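Local coordinates for phage-related protein (Bordetella bronchiseptica RB50, PDB 3BJQ) that probably serves as a phage major capsid protein, a coat subunit that builds the viral shell, at residues S262-E276 and Y289-G301. Sequence-based numbering, arbitrary orientation.
Sequences SFGYTYQIEGHPLVE and YGVSDDNTPALSG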
loop_
_atom_site.group_PDB
_atom_site.type_symbol
_atom_site.label_atom_id
_atom_site.label_comp_id
_atom_site.label_asym_id
_atom_site.label_seq_id
_atom_site.Cartn_x
_atom_site.Cartn_y
_atom_site.Cartn_z
ATOM N N SER E 262 0.560 -43.404 -4.484
ATOM C CA SER E 262 -0.317 -43.334 -3.341
ATOM C C SER E 262 -1.461 -44.320 -3.538
ATOM O O SER E 262 -1.669 -44.803 -4.652
ATOM C CB SER E 262 -0.874 -41.900 -3.191
ATOM O OG SER E 262 -1.346 -41.660 -1.876
ATOM N N PHE E 263 -2.190 -44.627 -2.466
ATOM C CA PHE E 263 -3.356 -45.518 -2.563
ATOM C C PHE E 263 -4.420 -45.010 -3.532
ATOM O O PHE E 263 -4.987 -45.768 -4.321
ATOM C CB PHE E 263 -4.010 -45.721 -1.184
ATOM C CG PHE E 263 -5.366 -46.386 -1.248
ATOM C CD1 PHE E 263 -5.471 -47.754 -1.395
ATOM C CD2 PHE E 263 -6.528 -45.639 -1.159
ATOM C CE1 PHE E 263 -6.700 -48.361 -1.490
ATOM C CE2 PHE E 263 -7.753 -46.239 -1.242
ATOM C CZ PHE E 263 -7.843 -47.599 -1.409
ATOM N N GLY E 264 -4.732 -43.723 -3.452
ATOM C CA GLY E 264 -5.804 -43.170 -4.295
ATOM C C GLY E 264 -5.853 -41.665 -4.338
ATOM O O GLY E 264 -5.151 -40.978 -3.604
ATOM N N TYR E 265 -6.701 -41.158 -5.231
ATOM C CA TYR E 265 -6.868 -39.729 -5.443
ATOM C C TYR E 265 -8.300 -39.452 -5.827
ATOM O O TYR E 265 -8.968 -40.316 -6.371
ATOM C CB TYR E 265 -5.990 -39.247 -6.619
ATOM C CG TYR E 265 -4.531 -39.221 -6.267
ATOM C CD1 TYR E 265 -4.034 -38.243 -5.413
ATOM C CD2 TYR E 265 -3.654 -40.202 -6.743
ATOM C CE1 TYR E 265 -2.680 -38.238 -5.047
ATOM C CE2 TYR E 265 -2.290 -40.199 -6.384
ATOM C CZ TYR E 265 -1.819 -39.226 -5.545
ATOM O OH TYR E 265 -0.482 -39.210 -5.172
ATOM N N THR E 266 -8.749 -38.240 -5.537
ATOM C CA THR E 266 -9.988 -37.727 -6.104
ATOM C C THR E 266 -9.548 -36.942 -7.367
ATOM O O THR E 266 -8.952 -35.873 -7.285
ATOM C CB THR E 266 -10.818 -36.871 -5.080
ATOM O OG1 THR E 266 -11.300 -37.703 -3.997
ATOM C CG2 THR E 266 -11.993 -36.195 -5.744
ATOM N N TYR E 267 -9.756 -37.540 -8.531
ATOM C CA TYR E 267 -9.453 -36.893 -9.812
ATOM C C TYR E 267 -10.444 -35.754 -9.930
ATOM O O TYR E 267 -11.656 -35.998 -9.938
ATOM C CB TYR E 267 -9.619 -37.907 -10.973
ATOM C CG TYR E 267 -8.413 -38.806 -11.221
ATOM C CD1 TYR E 267 -7.566 -39.189 -10.178
ATOM C CD2 TYR E 267 -8.145 -39.299 -12.471
ATOM C CE1 TYR E 267 -6.469 -40.002 -10.391
ATOM C CE2 TYR E 267 -7.043 -40.143 -12.693
ATOM C CZ TYR E 267 -6.207 -40.469 -11.655
ATOM O OH TYR E 267 -5.126 -41.286 -11.865
ATOM N N GLN E 268 -9.957 -34.515 -9.997
ATOM C CA GLN E 268 -10.838 -33.365 -9.964
ATOM C C GLN E 268 -10.460 -32.371 -11.021
ATOM O O GLN E 268 -9.300 -32.024 -11.160
ATOM C CB GLN E 268 -10.808 -32.679 -8.598
ATOM C CG GLN E 268 -11.870 -31.591 -8.467
ATOM C CD GLN E 268 -12.300 -31.359 -7.037
ATOM O OE1 GLN E 268 -12.803 -32.273 -6.379
ATOM N NE2 GLN E 268 -12.114 -30.133 -6.547
ATOM N N ILE E 269 -11.446 -31.900 -11.776
ATOM C CA ILE E 269 -11.143 -30.949 -12.840
ATOM C C ILE E 269 -10.452 -29.710 -12.274
ATOM O O ILE E 269 -10.892 -29.154 -11.279
ATOM C CB ILE E 269 -12.401 -30.537 -13.620
ATOM C CG1 ILE E 269 -13.007 -31.763 -14.302
ATOM C CG2 ILE E 269 -12.048 -29.469 -14.613
ATOM C CD1 ILE E 269 -12.080 -32.462 -15.333
ATOM N N GLU E 270 -9.378 -29.275 -12.929
ATOM C CA GLU E 270 -8.570 -28.164 -12.428
ATOM C C GLU E 270 -9.429 -26.906 -12.251
ATOM O O GLU E 270 -10.213 -26.555 -13.116
ATOM C CB GLU E 270 -7.403 -27.883 -13.375
ATOM C CG GLU E 270 -6.325 -26.980 -12.786
ATOM C CD GLU E 270 -5.133 -26.766 -13.730
ATOM O OE1 GLU E 270 -5.217 -27.153 -14.934
ATOM O OE2 GLU E 270 -4.106 -26.210 -13.260
ATOM N N GLY E 271 -9.301 -26.261 -11.102
ATOM C CA GLY E 271 -10.064 -25.050 -10.825
ATOM C C GLY E 271 -11.351 -25.282 -10.067
ATOM O O GLY E 271 -11.876 -24.353 -9.457
ATOM N N HIS E 272 -11.860 -26.510 -10.072
ATOM C CA HIS E 272 -13.088 -26.815 -9.347
ATOM C C HIS E 272 -12.791 -26.890 -7.844
ATOM O O HIS E 272 -11.724 -27.323 -7.450
ATOM C CB HIS E 272 -13.719 -28.095 -9.877
ATOM C CG HIS E 272 -14.281 -27.951 -11.253
ATOM N ND1 HIS E 272 -15.357 -28.682 -11.704
ATOM C CD2 HIS E 272 -13.961 -27.104 -12.256
ATOM C CE1 HIS E 272 -15.637 -28.334 -12.943
ATOM N NE2 HIS E 272 -14.805 -27.376 -13.301
ATOM N N PRO E 273 -13.739 -26.482 -6.991
ATOM C CA PRO E 273 -15.066 -25.983 -7.290
ATOM C C PRO E 273 -15.115 -24.574 -7.850
ATOM O O PRO E 273 -14.350 -23.723 -7.405
ATOM C CB PRO E 273 -15.749 -25.997 -5.918
ATOM C CG PRO E 273 -14.654 -25.811 -4.978
ATOM C CD PRO E 273 -13.516 -26.576 -5.542
ATOM N N LEU E 274 -16.030 -24.365 -8.799
ATOM C CA LEU E 274 -16.292 -23.059 -9.408
ATOM C C LEU E 274 -17.740 -22.659 -9.144
ATOM O O LEU E 274 -18.604 -23.498 -9.168
ATOM C CB LEU E 274 -16.121 -23.108 -10.934
ATOM C CG LEU E 274 -14.804 -23.494 -11.611
ATOM C CD1 LEU E 274 -15.071 -23.830 -13.091
ATOM C CD2 LEU E 274 -13.715 -22.405 -11.464
ATOM N N VAL E 275 -17.974 -21.378 -8.885
ATOM C CA VAL E 275 -19.317 -20.817 -8.771
ATOM C C VAL E 275 -19.450 -19.772 -9.877
ATOM O O VAL E 275 -18.558 -18.925 -10.054
ATOM C CB VAL E 275 -19.542 -20.132 -7.433
ATOM C CG1 VAL E 275 -20.955 -19.623 -7.345
ATOM C CG2 VAL E 275 -19.240 -21.116 -6.280
ATOM N N GLU E 276 -20.556 -19.857 -10.611
ATOM C CA GLU E 276 -20.875 -18.940 -11.700
ATOM C C GLU E 276 -21.651 -17.712 -11.221
ATOM O O GLU E 276 -22.353 -17.750 -10.187
ATOM C CB GLU E 276 -21.725 -19.658 -12.751
ATOM C CG GLU E 276 -21.034 -20.864 -13.376
ATOM C CD GLU E 276 -21.975 -21.740 -14.223
ATOM O OE1 GLU E 276 -22.889 -21.180 -14.892
ATOM O OE2 GLU E 276 -21.789 -22.992 -14.201
ATOM N N TYR E 289 -27.117 -19.629 -8.760
ATOM C CA TYR E 289 -25.665 -19.749 -8.999
ATOM C C TYR E 289 -25.330 -21.170 -9.402
ATOM O O TYR E 289 -25.524 -22.104 -8.620
ATOM C CB TYR E 289 -24.848 -19.433 -7.765
ATOM C CG TYR E 289 -25.103 -18.111 -7.125
ATOM C CD1 TYR E 289 -26.235 -17.913 -6.348
ATOM C CD2 TYR E 289 -24.166 -17.081 -7.205
ATOM C CE1 TYR E 289 -26.472 -16.720 -5.723
ATOM C CE2 TYR E 289 -24.383 -15.886 -6.554
ATOM C CZ TYR E 289 -25.547 -15.714 -5.810
ATOM O OH TYR E 289 -25.802 -14.529 -5.167
ATOM N N GLY E 290 -24.792 -21.328 -10.602
ATOM C CA GLY E 290 -24.338 -22.611 -11.064
ATOM C C GLY E 290 -23.082 -22.944 -10.286
ATOM O O GLY E 290 -22.192 -22.108 -10.162
ATOM N N VAL E 291 -23.032 -24.151 -9.748
ATOM C CA VAL E 291 -21.885 -24.623 -8.956
ATOM C C VAL E 291 -21.377 -25.943 -9.578
ATOM O O VAL E 291 -22.140 -26.888 -9.796
ATOM C CB VAL E 291 -22.267 -24.867 -7.503
ATOM C CG1 VAL E 291 -21.023 -25.297 -6.698
ATOM C CG2 VAL E 291 -22.903 -23.617 -6.924
ATOM N N SER E 292 -20.088 -25.979 -9.873
ATOM C CA SER E 292 -19.463 -27.112 -10.512
ATOM C C SER E 292 -18.318 -27.620 -9.659
ATOM O O SER E 292 -17.474 -26.852 -9.268
ATOM C CB SER E 292 -18.947 -26.671 -11.884
ATOM O OG SER E 292 -20.020 -26.579 -12.822
ATOM N N ASP E 293 -18.303 -28.923 -9.375
ATOM C CA ASP E 293 -17.179 -29.558 -8.678
ATOM C C ASP E 293 -17.049 -30.994 -9.180
ATOM O O ASP E 293 -17.329 -31.955 -8.456
ATOM C CB ASP E 293 -17.368 -29.517 -7.162
ATOM C CG ASP E 293 -16.074 -29.761 -6.434
ATOM O OD1 ASP E 293 -15.115 -30.147 -7.148
ATOM O OD2 ASP E 293 -16.000 -29.571 -5.186
ATOM N N ASP E 294 -16.618 -31.115 -10.434
ATOM C CA ASP E 294 -16.615 -32.365 -11.169
ATOM C C ASP E 294 -15.390 -33.174 -10.769
ATOM O O ASP E 294 -14.257 -32.723 -10.920
ATOM C CB ASP E 294 -16.601 -32.107 -12.686
ATOM C CG ASP E 294 -17.915 -31.505 -13.207
ATOM O OD1 ASP E 294 -18.985 -31.761 -12.609
ATOM O OD2 ASP E 294 -17.872 -30.814 -14.247
ATOM N N ASN E 295 -15.634 -34.357 -10.238
ATOM C CA ASN E 295 -14.583 -35.171 -9.659
ATOM C C ASN E 295 -14.967 -36.641 -9.663
ATOM O O ASN E 295 -16.129 -36.993 -9.857
ATOM C CB ASN E 295 -14.306 -34.723 -8.218
ATOM C CG ASN E 295 -15.409 -35.152 -7.237
ATOM O OD1 ASN E 295 -15.289 -36.193 -6.575
ATOM N ND2 ASN E 295 -16.484 -34.351 -7.140
ATOM N N THR E 296 -13.972 -37.494 -9.479
ATOM C CA THR E 296 -14.211 -38.912 -9.251
ATOM C C THR E 296 -13.053 -39.478 -8.435
ATOM O O THR E 296 -11.908 -39.247 -8.787
ATOM C CB THR E 296 -14.393 -39.697 -10.593
ATOM O OG1 THR E 296 -15.109 -40.910 -10.331
ATOM C CG2 THR E 296 -13.066 -40.020 -11.269
ATOM N N PRO E 297 -13.348 -40.136 -7.295
ATOM C CA PRO E 297 -12.341 -40.940 -6.596
ATOM C C PRO E 297 -11.833 -42.099 -7.456
ATOM O O PRO E 297 -12.612 -42.707 -8.171
ATOM C CB PRO E 297 -13.110 -41.499 -5.388
ATOM C CG PRO E 297 -14.225 -40.525 -5.181
ATOM C CD PRO E 297 -14.624 -40.086 -6.549
ATOM N N ALA E 298 -10.542 -42.396 -7.355
ATOM C CA ALA E 298 -9.917 -43.447 -8.142
ATOM C C ALA E 298 -8.913 -44.185 -7.244
ATOM O O ALA E 298 -8.160 -43.558 -6.516
ATOM C CB ALA E 298 -9.225 -42.844 -9.334
ATOM N N LEU E 299 -8.941 -45.514 -7.279
ATOM C CA LEU E 299 -7.969 -46.318 -6.561
ATOM C C LEU E 299 -6.803 -46.454 -7.545
ATOM O O LEU E 299 -6.964 -46.983 -8.616
ATOM C CB LEU E 299 -8.570 -47.681 -6.169
ATOM C CG LEU E 299 -7.930 -48.368 -4.958
ATOM C CD1 LEU E 299 -8.798 -49.506 -4.426
ATOM C CD2 LEU E 299 -6.562 -48.856 -5.289
ATOM N N SER E 300 -5.646 -45.913 -7.194
ATOM C CA SER E 300 -4.476 -45.971 -8.061
ATOM C C SER E 300 -3.466 -47.000 -7.583
ATOM O O SER E 300 -2.792 -47.583 -8.396
ATOM C CB SER E 300 -3.834 -44.562 -8.196
ATOM O OG SER E 300 -3.680 -43.917 -6.933
ATOM N N GLY E 301 -3.371 -47.229 -6.269
ATOM C CA GLY E 301 -2.350 -48.103 -5.692
ATOM C C GLY E 301 -2.877 -49.099 -4.669
ATOM O O GLY E 301 -2.764 -48.886 -3.466
HETATM O O HOH W 1 -13.842 -30.131 -3.844
#
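The imidazole of H272 takes the backbone N-H of D294 at its edge: D294 N lies 3.0 Å from H272 ND1, almost in the ring plane, with an N-H...N angle of 172°. ND1 is therefore the acceptor and carries no proton in this bond. I269 CB sits over the centre of one face of the same ring, which the first torsion swings beside its own backbone N. The Y267 ring receives A298 CB over one face, offset toward the rim, a CH-pi contact 4.3 Å from the centroid and 19° off the normal; Y265 CB lies in plane at its edge. Y267 OH is hydrogen-bonded to L48 N, which would fix the ring's far end. At the amide of Q268, NE2 donates to H272 O at 3.0 Å, well above that carbonyl's plane, while the D293 carboxylate stands nearly perpendicular, the planes 86° apart. The Q268 NE2 and D293 OD1 pair has poor hydrogen-bond geometry; a water joins the two side chains instead, accepting from NE2 and lying 2.6 Å from D293 OD2, to which it can donate. The segments pair as antiparallel strands in two stretches. Strand 264-269 runs against 295-299, and 274-275 against 289-292 as part of a beta hairpin, with the type II turn I269-H272 and a cis peptide before P273 interrupting 262-276 between them. H272, Q268 and D293 meet at this break, and the imidazole thus bridges to backbone where regular strand pairing lapses. Strand 37-40 flanks 264-269, and helix 105-131 packs on V291, D293, N295 and P297. At the far end F263 O accepts from both S300 N and G301 N, which approach from one face of its carbonyl plane, and F263 CZ packs 3.6 Å from L299 CG.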